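Local coordinates for protein tyrosyl-DNA phosphodiesterase 2 (Danio rerio, PDB 4F1H) that is a member of the endonuclease/exonuclease/phosphatase family with the two-sheet fold of the DNase I-like clan, modelled here with a magnesium ion, at residues 175-180 / 219-224; 5-10 / 36-41; 206-211 / 242-247. All coordinates share one frame; numbering follows the deposited sequence.

Interaction 1 of 3, residues 175-180 / 219-224; sequences EQLGKQ and VTPDHM
The five-membered ring of Pro221, on strand 220-227, meets Leu177 and Gln176 with its outer atoms CB, CG and CD. Leu177 CD2 comes to 3.8 Å from Pro221 CG, and Gln176 CG reaches the same ring carbon at 3.8 Å. The two neighbours approach differently: the Leu177 side chain runs past the ring in the opposite direction, whereas that of Gln176 crosses it at about a right angle. The Gln180 amide stiffens the turn from within: Leu177 O lies close to its plane, and Gln180 NE2 donates to that oxygen at 2.9 Å with an N-H...O angle of 169°.

The helix side of the contact is a Schellman motif. Gly178, with a positive phi of 109°, ends the short helix 173-176, and its N bonds back to Glu175 O at 2.9 Å.

The two segments meet by van der Waals packing, without a polar bond between them. Asp222 points away from 175-180 at its CB, and its OD2 bonds to Thr247 OG1 and forms a salt bridge with Lys3 NZ. Val173 and Trp174 of the same helix add to the packing on Pro221 and Met224, so one side of the helix end rests against the outermost strand of the six-stranded sheet.

Leu177, just before Gly178, has the largest share of the buried surface. Its CG lies anti to its own carbonyl carbon (chi1 -71°), and the fork beyond divides between two partners. CD2 sits over the strand backbone, 3.6 Å from Asp222 O, while CD1 packs on Met224 CB at 3.5 Å.

Interaction 2 of 3, residues 5-10 / 36-41; sequences SIISWN and DVVFLQ
Ile7 bonds to both Val37 and Phe39 in the parallel strand pair of a beta-alpha-beta unit, strand 4-10, helix 19-33 and strand 37-43. The strand axes lie 4.6 Å apart at 8°, and the odd-numbered residues of 5-10 supply the N-H and C=O groups that face the partner. Ile7 N donates to Val37 O, and Ile7 O accepts from Phe39 N at 2.9 Å. Trp9 repeats the pattern, its N bonded to Phe39 O and its O to Gln41 N. The even residues turn their amides outward: Ile6 and Ser8 pair with Cys246 and Ile244, while Val38 and Leu40 bond to Met73 and Gly71.

Near Ser5, side chains add to the backbone bond from Val37 N to Ser5 O. Ser5 N reaches Asp36 OD2 at 2.9 Å, on the anti side and 32° out of the carboxylate plane. Ser5 OG accepts from Asp36 N at 3.3 Å and is also bonded to a water. Asp36 OD1 forms a salt bridge with Arg78, which probably favours the charged carboxylate.

At the other end a second water accepts from Ser8 OG (2.7 Å) and donates to Gln41 OE1, also at 2.7 Å; Gln41 NE2 is engaged by Thr114. Asn10 ND2 bonds to Asp152 OD2 and its OD1 to Asp12 N, and the side chain lies about 4 Å from the magnesium ion.

Ile6, Ser8 and Phe39 face strand 145-150 of the second sheet. There the Phe39 ring has Val37 CG1 above one face, shifted toward the rim, and Ile6 CB lies in plane at its edge, 3.8 Å from Phe39 CE1.

Interaction 3 of 3, residues 206-211 / 242-247; sequences DRIFLR and WGIYCT
Asp206 and Ile244 meet where two strands from different sheets face each other in the core of the DNase I-like sandwich. The segment axes pass 8.2 Å apart at 27°, too far for backbone pairing, so side chains fill the interval. At Asp206 it is the backbone and CB that touch: the CD1 tip of Ile244 lies 3.5 Å from Asp206 O and 3.8 Å from Asp206 CB. The carboxylate is engaged elsewhere, OD2 bonding to Thr186 OG1 and to His241 ND1.

Arg207 points to the far side of its sheet, where its guanidinium bonds to Arg204 O and pairs with Asp157. Ile208 turns back to the contact. With chi1 at -54°, CG1 is anti to the carbonyl carbon, and chi2 (169°) extends the chain so that CD1 reaches across. This methyl is 3.6 Å from Ile244 CG2 and 3.8 Å from Cys246 CB. The two isoleucine side chains run antiparallel alongside one another. Ile244 thus divides its work, CD1 to Asp206 and CG2 to Ile208.

Further on, Leu210 packs on Pro221 of strand 220-227. Around the contact, Ile6 of strand 4-10 touches Ile208 while Met224 and Leu226 of strand 220-227 touch Ile244, and strand 202-211 is itself hydrogen-bonded to strands 145-150 and 170-172 within its own, second sheet.

In the fold
From the N terminus, interaction 2 closes first: the chain leaves 5-10, runs through helix 19-33 and returns at 36-41 as a complete beta-alpha-beta unit. Interactions 1 and 3 come later and cross: interaction 1 closes the loop from 180 to 219 and interaction 3 that from 211 to 242, the two overlapping because 206-211 falls between 175-180 and 219-224. In the six-stranded sheet, strand 243-249 lies between 4-10 and 220-227, with Asp222 N 2.8 Å from Thr247 O on the interaction 1 side. Interaction 3 connects the two sheets through the core, whereas interaction 1 fastens helix 173-176 at the rim, its centre about 17 Å from that of interaction 2.

Interaction 1 of 3, residues 175-180 / 219-224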
loop_
_atom_site.group_PDB
_atom_site.type_symbol
_atom_site.label_atom_id
_atom_site.label_comp_id
_atom_site.label_asym_id
_atom_site.label_seq_id
_atom_site.Cartn_x
_atom_site.Cartn_y
_atom_site.Cartn_z
ATOM N N GLU B 175 2.819 -13.756 0.492
ATOM C CA GLU B 175 4.111 -13.123 0.835
ATOM C C GLU B 175 4.893 -14.007 1.791
ATOM O O GLU B 175 6.091 -14.266 1.604
ATOM C CB GLU B 175 3.876 -11.750 1.480
ATOM C CG GLU B 175 3.232 -10.769 0.529
ATOM C CD GLU B 175 3.033 -9.393 1.145
ATOM O OE1 GLU B 175 3.105 -9.246 2.390
ATOM O OE2 GLU B 175 2.804 -8.452 0.361
ATOM N N GLN B 176 4.208 -14.488 2.815
ATOM C CA GLN B 176 4.840 -15.296 3.855
ATOM C C GLN B 176 5.430 -16.576 3.262
ATOM O O GLN B 176 6.479 -17.069 3.725
ATOM C CB GLN B 176 3.807 -15.604 4.952
ATOM C CG GLN B 176 4.372 -16.247 6.207
ATOM C CD GLN B 176 5.226 -15.279 7.014
ATOM O OE1 GLN B 176 5.062 -14.058 6.932
ATOM N NE2 GLN B 176 6.149 -15.823 7.797
ATOM N N LEU B 177 4.795 -17.107 2.212
ATOM C CA LEU B 177 5.274 -18.341 1.593
ATOM C C LEU B 177 6.388 -18.101 0.564
ATOM O O LEU B 177 6.842 -19.037 -0.099
ATOM C CB LEU B 177 4.122 -19.158 0.980
ATOM C CG LEU B 177 3.192 -19.820 1.995
ATOM C CD1 LEU B 177 2.022 -20.512 1.294
ATOM C CD2 LEU B 177 3.962 -20.837 2.830
ATOM N N GLY B 178 6.830 -16.861 0.441
ATOM C CA GLY B 178 7.997 -16.578 -0.383
ATOM C C GLY B 178 7.765 -15.849 -1.692
ATOM O O GLY B 178 8.648 -15.825 -2.577
ATOM N N LYS B 179 6.583 -15.261 -1.833
ATOM C CA LYS B 179 6.229 -14.544 -3.062
ATOM C C LYS B 179 6.497 -15.387 -4.325
ATOM O O LYS B 179 7.138 -14.907 -5.295
ATOM C CB LYS B 179 6.943 -13.197 -3.161
ATOM C CG LYS B 179 6.533 -12.175 -2.083
ATOM C CD LYS B 179 7.201 -10.829 -2.341
ATOM C CE LYS B 179 6.694 -9.771 -1.390
ATOM N NZ LYS B 179 7.264 -8.426 -1.730
ATOM N N GLN B 180 5.964 -16.596 -4.331
ATOM C CA GLN B 180 6.247 -17.556 -5.399
ATOM C C GLN B 180 5.577 -17.145 -6.704
ATOM O O GLN B 180 4.402 -16.752 -6.723
ATOM C CB GLN B 180 5.867 -18.974 -4.961
ATOM C CG GLN B 180 6.597 -19.385 -3.662
ATOM C CD GLN B 180 6.453 -20.846 -3.327
ATOM O OE1 GLN B 180 6.204 -21.663 -4.203
ATOM N NE2 GLN B 180 6.618 -21.187 -2.053
ATOM N N VAL B 219 0.890 -19.739 14.152
ATOM C CA VAL B 219 0.461 -20.516 13.012
ATOM C C VAL B 219 1.266 -20.003 11.845
ATOM O O VAL B 219 1.443 -18.778 11.678
ATOM C CB VAL B 219 -1.008 -20.208 12.688
ATOM C CG1 VAL B 219 -1.460 -20.955 11.429
ATOM C CG2 VAL B 219 -1.875 -20.569 13.860
ATOM N N THR B 220 1.773 -20.928 11.044
ATOM C CA THR B 220 2.394 -20.549 9.787
ATOM C C THR B 220 1.608 -21.199 8.651
ATOM O O THR B 220 1.050 -22.286 8.821
ATOM C CB THR B 220 3.845 -21.048 9.722
ATOM O OG1 THR B 220 3.860 -22.461 9.953
ATOM C CG2 THR B 220 4.672 -20.358 10.793
ATOM N N PRO B 221 1.551 -20.530 7.497
ATOM C CA PRO B 221 1.025 -21.273 6.343
ATOM C C PRO B 221 1.984 -22.386 5.956
ATOM O O PRO B 221 3.191 -22.277 6.220
ATOM C CB PRO B 221 0.958 -20.209 5.241
ATOM C CG PRO B 221 1.950 -19.149 5.635
ATOM C CD PRO B 221 1.966 -19.156 7.150
ATOM N N ASP B 222 1.457 -23.435 5.338
ATOM C CA ASP B 222 2.230 -24.604 4.953
ATOM C C ASP B 222 2.461 -24.603 3.447
ATOM O O ASP B 222 3.582 -24.425 2.977
ATOM C CB ASP B 222 1.460 -25.839 5.393
ATOM C CG ASP B 222 2.130 -27.127 4.976
ATOM O OD1 ASP B 222 3.365 -27.200 5.130
ATOM O OD2 ASP B 222 1.420 -28.055 4.504
ATOM N N HIS B 223 1.387 -24.783 2.687
ATOM C CA HIS B 223 1.492 -24.805 1.237
ATOM C C HIS B 223 0.295 -24.103 0.588
ATOM O O HIS B 223 -0.802 -24.096 1.142
ATOM C CB HIS B 223 1.633 -26.259 0.774
ATOM C CG HIS B 223 1.074 -26.527 -0.583
ATOM N ND1 HIS B 223 1.802 -26.335 -1.740
ATOM C CD2 HIS B 223 -0.140 -26.983 -0.972
ATOM C CE1 HIS B 223 1.055 -26.652 -2.782
ATOM N NE2 HIS B 223 -0.129 -27.051 -2.343
ATOM N N MET B 224 0.529 -23.486 -0.565
ATOM C CA MET B 224 -0.539 -22.822 -1.327
ATOM C C MET B 224 -0.461 -23.219 -2.811
ATOM O O MET B 224 0.642 -23.460 -3.338
ATOM C CB MET B 224 -0.411 -21.305 -1.119
ATOM C CG MET B 224 -1.271 -20.428 -1.975
ATOM S SD MET B 224 -0.702 -18.696 -1.754
ATOM C CE MET B 224 -1.684 -17.910 -3.032
#

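Interaction 2 of 3, residues 5-10 / 36-41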
loop_
_atom_site.group_PDB
_atom_site.type_symbol
_atom_site.label_atom_id
_atom_site.label_comp_id
_atom_site.label_asym_id
_atom_site.label_seq_id
_atom_site.Cartn_x
_atom_site.Cartn_y
_atom_site.Cartn_z
ATOM N N SER B 5 -7.203 -26.759 6.143
ATOM C CA SER B 5 -7.112 -26.408 4.708
ATOM C C SER B 5 -8.277 -25.538 4.310
ATOM O O SER B 5 -9.386 -25.686 4.832
ATOM C CB SER B 5 -7.106 -27.654 3.820
ATOM O OG SER B 5 -8.292 -28.389 3.986
ATOM N N ILE B 6 -8.051 -24.641 3.349
ATOM C CA ILE B 6 -9.126 -23.753 2.898
ATOM C C ILE B 6 -9.082 -23.616 1.392
ATOM O O ILE B 6 -8.047 -23.874 0.779
ATOM C CB ILE B 6 -9.008 -22.328 3.517
ATOM C CG1 ILE B 6 -7.815 -21.569 2.914
ATOM C CG2 ILE B 6 -8.924 -22.391 5.040
ATOM C CD1 ILE B 6 -7.761 -20.098 3.313
ATOM N N ILE B 7 -10.213 -23.234 0.790
ATOM C CA ILE B 7 -10.226 -22.799 -0.601
ATOM C C ILE B 7 -10.898 -21.440 -0.578
ATOM O O ILE B 7 -11.837 -21.269 0.179
ATOM C CB ILE B 7 -11.002 -23.760 -1.506
ATOM C CG1 ILE B 7 -10.103 -24.985 -1.802
ATOM C CG2 ILE B 7 -11.483 -23.063 -2.831
ATOM C CD1 ILE B 7 -10.741 -26.021 -2.719
ATOM N N SER B 8 -10.411 -20.476 -1.359
ATOM C CA SER B 8 -11.127 -19.200 -1.516
ATOM C C SER B 8 -11.282 -18.985 -3.016
ATOM O O SER B 8 -10.340 -19.189 -3.808
ATOM C CB SER B 8 -10.310 -18.036 -0.929
ATOM O OG SER B 8 -11.010 -16.789 -1.056
ATOM N N TRP B 9 -12.471 -18.589 -3.444
ATOM C CA TRP B 9 -12.721 -18.487 -4.896
ATOM C C TRP B 9 -13.867 -17.538 -5.200
ATOM O O TRP B 9 -14.980 -17.695 -4.676
ATOM C CB TRP B 9 -13.049 -19.871 -5.446
ATOM C CG TRP B 9 -12.680 -20.119 -6.886
ATOM C CD1 TRP B 9 -12.523 -19.208 -7.906
ATOM C CD2 TRP B 9 -12.385 -21.408 -7.444
ATOM N NE1 TRP B 9 -12.163 -19.876 -9.080
ATOM C CE2 TRP B 9 -12.114 -21.220 -8.817
ATOM C CE3 TRP B 9 -12.391 -22.701 -6.920
ATOM C CZ2 TRP B 9 -11.765 -22.278 -9.680
ATOM C CZ3 TRP B 9 -12.063 -23.786 -7.800
ATOM C CH2 TRP B 9 -11.758 -23.541 -9.158
ATOM N N ASN B 10 -13.620 -16.571 -6.091
ATOM C CA ASN B 10 -14.715 -15.788 -6.654
ATOM C C ASN B 10 -15.235 -16.604 -7.847
ATOM O O ASN B 10 -14.516 -16.814 -8.836
ATOM C CB ASN B 10 -14.173 -14.399 -7.088
ATOM C CG ASN B 10 -15.217 -13.554 -7.780
ATOM O OD1 ASN B 10 -16.083 -14.076 -8.480
ATOM N ND2 ASN B 10 -15.125 -12.237 -7.625
ATOM N N ASP B 36 -11.412 -27.847 4.730
ATOM C CA ASP B 36 -12.177 -27.570 5.962
ATOM C C ASP B 36 -13.083 -26.334 5.869
ATOM O O ASP B 36 -14.164 -26.330 6.445
ATOM C CB ASP B 36 -11.212 -27.419 7.128
ATOM C CG ASP B 36 -10.356 -28.662 7.293
ATOM O OD1 ASP B 36 -10.933 -29.778 7.207
ATOM O OD2 ASP B 36 -9.115 -28.529 7.448
ATOM N N VAL B 37 -12.648 -25.329 5.118
ATOM C CA VAL B 37 -13.396 -24.078 4.984
ATOM C C VAL B 37 -13.350 -23.651 3.533
ATOM O O VAL B 37 -12.285 -23.715 2.890
ATOM C CB VAL B 37 -12.798 -22.944 5.838
ATOM C CG1 VAL B 37 -13.718 -21.698 5.832
ATOM C CG2 VAL B 37 -12.581 -23.400 7.314
ATOM N N VAL B 38 -14.482 -23.194 3.013
ATOM C CA VAL B 38 -14.493 -22.597 1.678
ATOM C C VAL B 38 -15.014 -21.179 1.829
ATOM O O VAL B 38 -16.035 -20.955 2.476
ATOM C CB VAL B 38 -15.410 -23.337 0.706
ATOM C CG1 VAL B 38 -15.161 -22.862 -0.729
ATOM C CG2 VAL B 38 -15.196 -24.860 0.801
ATOM N N PHE B 39 -14.296 -20.227 1.234
ATOM C CA PHE B 39 -14.706 -18.827 1.237
ATOM C C PHE B 39 -15.031 -18.503 -0.224
ATOM O O PHE B 39 -14.153 -18.630 -1.106
ATOM C CB PHE B 39 -13.515 -17.921 1.657
ATOM C CG PHE B 39 -12.924 -18.221 3.001
ATOM C CD1 PHE B 39 -11.916 -19.162 3.155
ATOM C CD2 PHE B 39 -13.326 -17.501 4.121
ATOM C CE1 PHE B 39 -11.323 -19.410 4.411
ATOM C CE2 PHE B 39 -12.720 -17.734 5.390
ATOM C CZ PHE B 39 -11.704 -18.653 5.529
ATOM N N LEU B 40 -16.281 -18.109 -0.500
ATOM C CA LEU B 40 -16.699 -17.900 -1.897
ATOM C C LEU B 40 -17.179 -16.498 -2.074
ATOM O O LEU B 40 -17.746 -15.889 -1.144
ATOM C CB LEU B 40 -17.819 -18.859 -2.291
ATOM C CG LEU B 40 -17.411 -20.338 -2.273
ATOM C CD1 LEU B 40 -18.611 -21.256 -2.533
ATOM C CD2 LEU B 40 -16.328 -20.599 -3.291
ATOM N N GLN B 41 -16.926 -15.967 -3.267
ATOM C CA GLN B 41 -17.458 -14.641 -3.594
ATOM C C GLN B 41 -18.248 -14.655 -4.889
ATOM O O GLN B 41 -18.041 -15.516 -5.741
ATOM C CB GLN B 41 -16.336 -13.564 -3.612
ATOM C CG GLN B 41 -15.511 -13.540 -2.318
ATOM C CD GLN B 41 -14.405 -14.608 -2.349
ATOM O OE1 GLN B 41 -13.810 -14.875 -3.408
ATOM N NE2 GLN B 41 -14.153 -15.233 -1.215
HETATM O O HOH W 1 -7.991 -30.758 5.137
HETATM O O HOH W 2 -11.173 -15.409 -3.354
#

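Interaction 3 of 3, residues 206-211 / 242-247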
loop_
_atom_site.group_PDB
_atom_site.type_symbol
_atom_site.label_atom_id
_atom_site.label_comp_id
_atom_site.label_asym_id
_atom_site.label_seq_id
_atom_site.Cartn_x
_atom_site.Cartn_y
_atom_site.Cartn_z
ATOM N N ASP B 206 -7.046 -11.950 -5.209
ATOM C CA ASP B 206 -7.486 -12.877 -4.192
ATOM C C ASP B 206 -6.349 -13.067 -3.228
ATOM O O ASP B 206 -5.234 -13.434 -3.639
ATOM C CB ASP B 206 -7.879 -14.166 -4.903
ATOM C CG ASP B 206 -9.015 -13.905 -5.883
ATOM O OD1 ASP B 206 -10.189 -13.801 -5.415
ATOM O OD2 ASP B 206 -8.762 -13.691 -7.095
ATOM N N ARG B 207 -6.620 -12.792 -1.949
ATOM C CA ARG B 207 -5.579 -12.782 -0.925
ATOM C C ARG B 207 -6.074 -13.378 0.365
ATOM O O ARG B 207 -7.277 -13.360 0.644
ATOM C CB ARG B 207 -5.063 -11.351 -0.637
ATOM C CG ARG B 207 -4.623 -10.573 -1.897
ATOM C CD ARG B 207 -3.951 -9.239 -1.538
ATOM N NE ARG B 207 -3.523 -8.622 -2.787
ATOM C CZ ARG B 207 -2.607 -7.655 -2.909
ATOM N NH1 ARG B 207 -2.012 -7.131 -1.837
ATOM N NH2 ARG B 207 -2.294 -7.215 -4.129
ATOM N N ILE B 208 -5.137 -13.915 1.143
ATOM C CA ILE B 208 -5.430 -14.505 2.457
ATOM C C ILE B 208 -4.589 -13.786 3.492
ATOM O O ILE B 208 -3.347 -13.666 3.320
ATOM C CB ILE B 208 -5.021 -15.987 2.503
ATOM C CG1 ILE B 208 -5.682 -16.747 1.348
ATOM C CG2 ILE B 208 -5.342 -16.606 3.851
ATOM C CD1 ILE B 208 -5.102 -18.166 1.162
ATOM N N PHE B 209 -5.240 -13.324 4.564
ATOM C CA PHE B 209 -4.556 -12.666 5.712
ATOM C C PHE B 209 -4.664 -13.590 6.914
ATOM O O PHE B 209 -5.723 -14.182 7.164
ATOM C CB PHE B 209 -5.183 -11.292 6.013
ATOM C CG PHE B 209 -5.110 -10.311 4.853
ATOM C CD1 PHE B 209 -4.009 -10.289 3.992
ATOM C CD2 PHE B 209 -6.171 -9.439 4.613
ATOM C CE1 PHE B 209 -3.960 -9.392 2.918
ATOM C CE2 PHE B 209 -6.126 -8.527 3.558
ATOM C CZ PHE B 209 -5.023 -8.522 2.696
ATOM N N LEU B 210 -3.566 -13.735 7.651
ATOM C CA LEU B 210 -3.484 -14.681 8.761
ATOM C C LEU B 210 -2.993 -13.984 10.012
ATOM O O LEU B 210 -2.039 -13.209 9.957
ATOM C CB LEU B 210 -2.537 -15.835 8.384
ATOM C CG LEU B 210 -2.144 -16.776 9.527
ATOM C CD1 LEU B 210 -3.375 -17.610 9.988
ATOM C CD2 LEU B 210 -0.995 -17.710 9.104
ATOM N N ARG B 211 -3.660 -14.231 11.139
ATOM C CA ARG B 211 -3.161 -13.783 12.448
ATOM C C ARG B 211 -3.204 -14.964 13.422
ATOM O O ARG B 211 -4.176 -15.740 13.441
ATOM C CB ARG B 211 -4.010 -12.629 12.993
ATOM C CG ARG B 211 -3.364 -11.956 14.223
ATOM C CD ARG B 211 -4.440 -11.351 15.107
ATOM N NE ARG B 211 -5.063 -12.392 15.909
ATOM C CZ ARG B 211 -6.057 -12.187 16.766
ATOM N NH1 ARG B 211 -6.533 -13.198 17.465
ATOM N NH2 ARG B 211 -6.576 -10.978 16.907
ATOM N N TRP B 242 -8.744 -17.538 -10.688
ATOM C CA TRP B 242 -8.251 -18.818 -10.211
ATOM C C TRP B 242 -8.637 -18.926 -8.731
ATOM O O TRP B 242 -8.770 -17.901 -8.035
ATOM C CB TRP B 242 -6.738 -18.875 -10.362
ATOM C CG TRP B 242 -6.220 -18.631 -11.769
ATOM C CD1 TRP B 242 -5.108 -17.921 -12.080
ATOM C CD2 TRP B 242 -6.724 -19.156 -13.009
ATOM N NE1 TRP B 242 -4.892 -17.944 -13.428
ATOM C CE2 TRP B 242 -5.860 -18.707 -14.026
ATOM C CE3 TRP B 242 -7.807 -19.958 -13.355
ATOM C CZ2 TRP B 242 -6.069 -19.022 -15.383
ATOM C CZ3 TRP B 242 -7.998 -20.282 -14.693
ATOM C CH2 TRP B 242 -7.135 -19.816 -15.679
ATOM N N GLY B 243 -8.875 -20.148 -8.245
ATOM C CA GLY B 243 -9.110 -20.329 -6.829
ATOM C C GLY B 243 -7.802 -20.490 -6.083
ATOM O O GLY B 243 -6.765 -20.781 -6.680
ATOM N N ILE B 244 -7.828 -20.257 -4.771
ATOM C CA ILE B 244 -6.640 -20.497 -3.947
ATOM C C ILE B 244 -6.925 -21.692 -3.044
ATOM O O ILE B 244 -7.935 -21.710 -2.341
ATOM C CB ILE B 244 -6.319 -19.304 -3.042
ATOM C CG1 ILE B 244 -5.930 -18.083 -3.886
ATOM C CG2 ILE B 244 -5.120 -19.618 -2.126
ATOM C CD1 ILE B 244 -5.770 -16.792 -3.056
ATOM N N TYR B 245 -6.052 -22.718 -3.073
ATOM C CA TYR B 245 -6.050 -23.760 -2.036
ATOM C C TYR B 245 -4.884 -23.495 -1.063
ATOM O O TYR B 245 -3.753 -23.197 -1.479
ATOM C CB TYR B 245 -5.898 -25.147 -2.665
ATOM C CG TYR B 245 -5.737 -26.258 -1.637
ATOM C CD1 TYR B 245 -6.793 -26.640 -0.818
ATOM C CD2 TYR B 245 -4.525 -26.940 -1.525
ATOM C CE1 TYR B 245 -6.642 -27.657 0.116
ATOM C CE2 TYR B 245 -4.375 -27.952 -0.610
ATOM C CZ TYR B 245 -5.421 -28.295 0.206
ATOM O OH TYR B 245 -5.243 -29.292 1.138
ATOM N N CYS B 246 -5.133 -23.557 0.242
ATOM C CA CYS B 246 -4.031 -23.284 1.166
ATOM C C CYS B 246 -4.151 -24.130 2.415
ATOM O O CYS B 246 -5.249 -24.315 2.940
ATOM C CB CYS B 246 -4.030 -21.798 1.568
ATOM S SG CYS B 246 -2.510 -21.252 2.380
ATOM N N THR B 247 -3.028 -24.642 2.903
ATOM C CA THR B 247 -3.010 -25.323 4.200
ATOM C C THR B 247 -2.214 -24.560 5.257
ATOM O O THR B 247 -1.348 -23.736 4.940
ATOM C CB THR B 247 -2.423 -26.744 4.112
ATOM O OG1 THR B 247 -1.109 -26.665 3.551
ATOM C CG2 THR B 247 -3.246 -27.631 3.237
#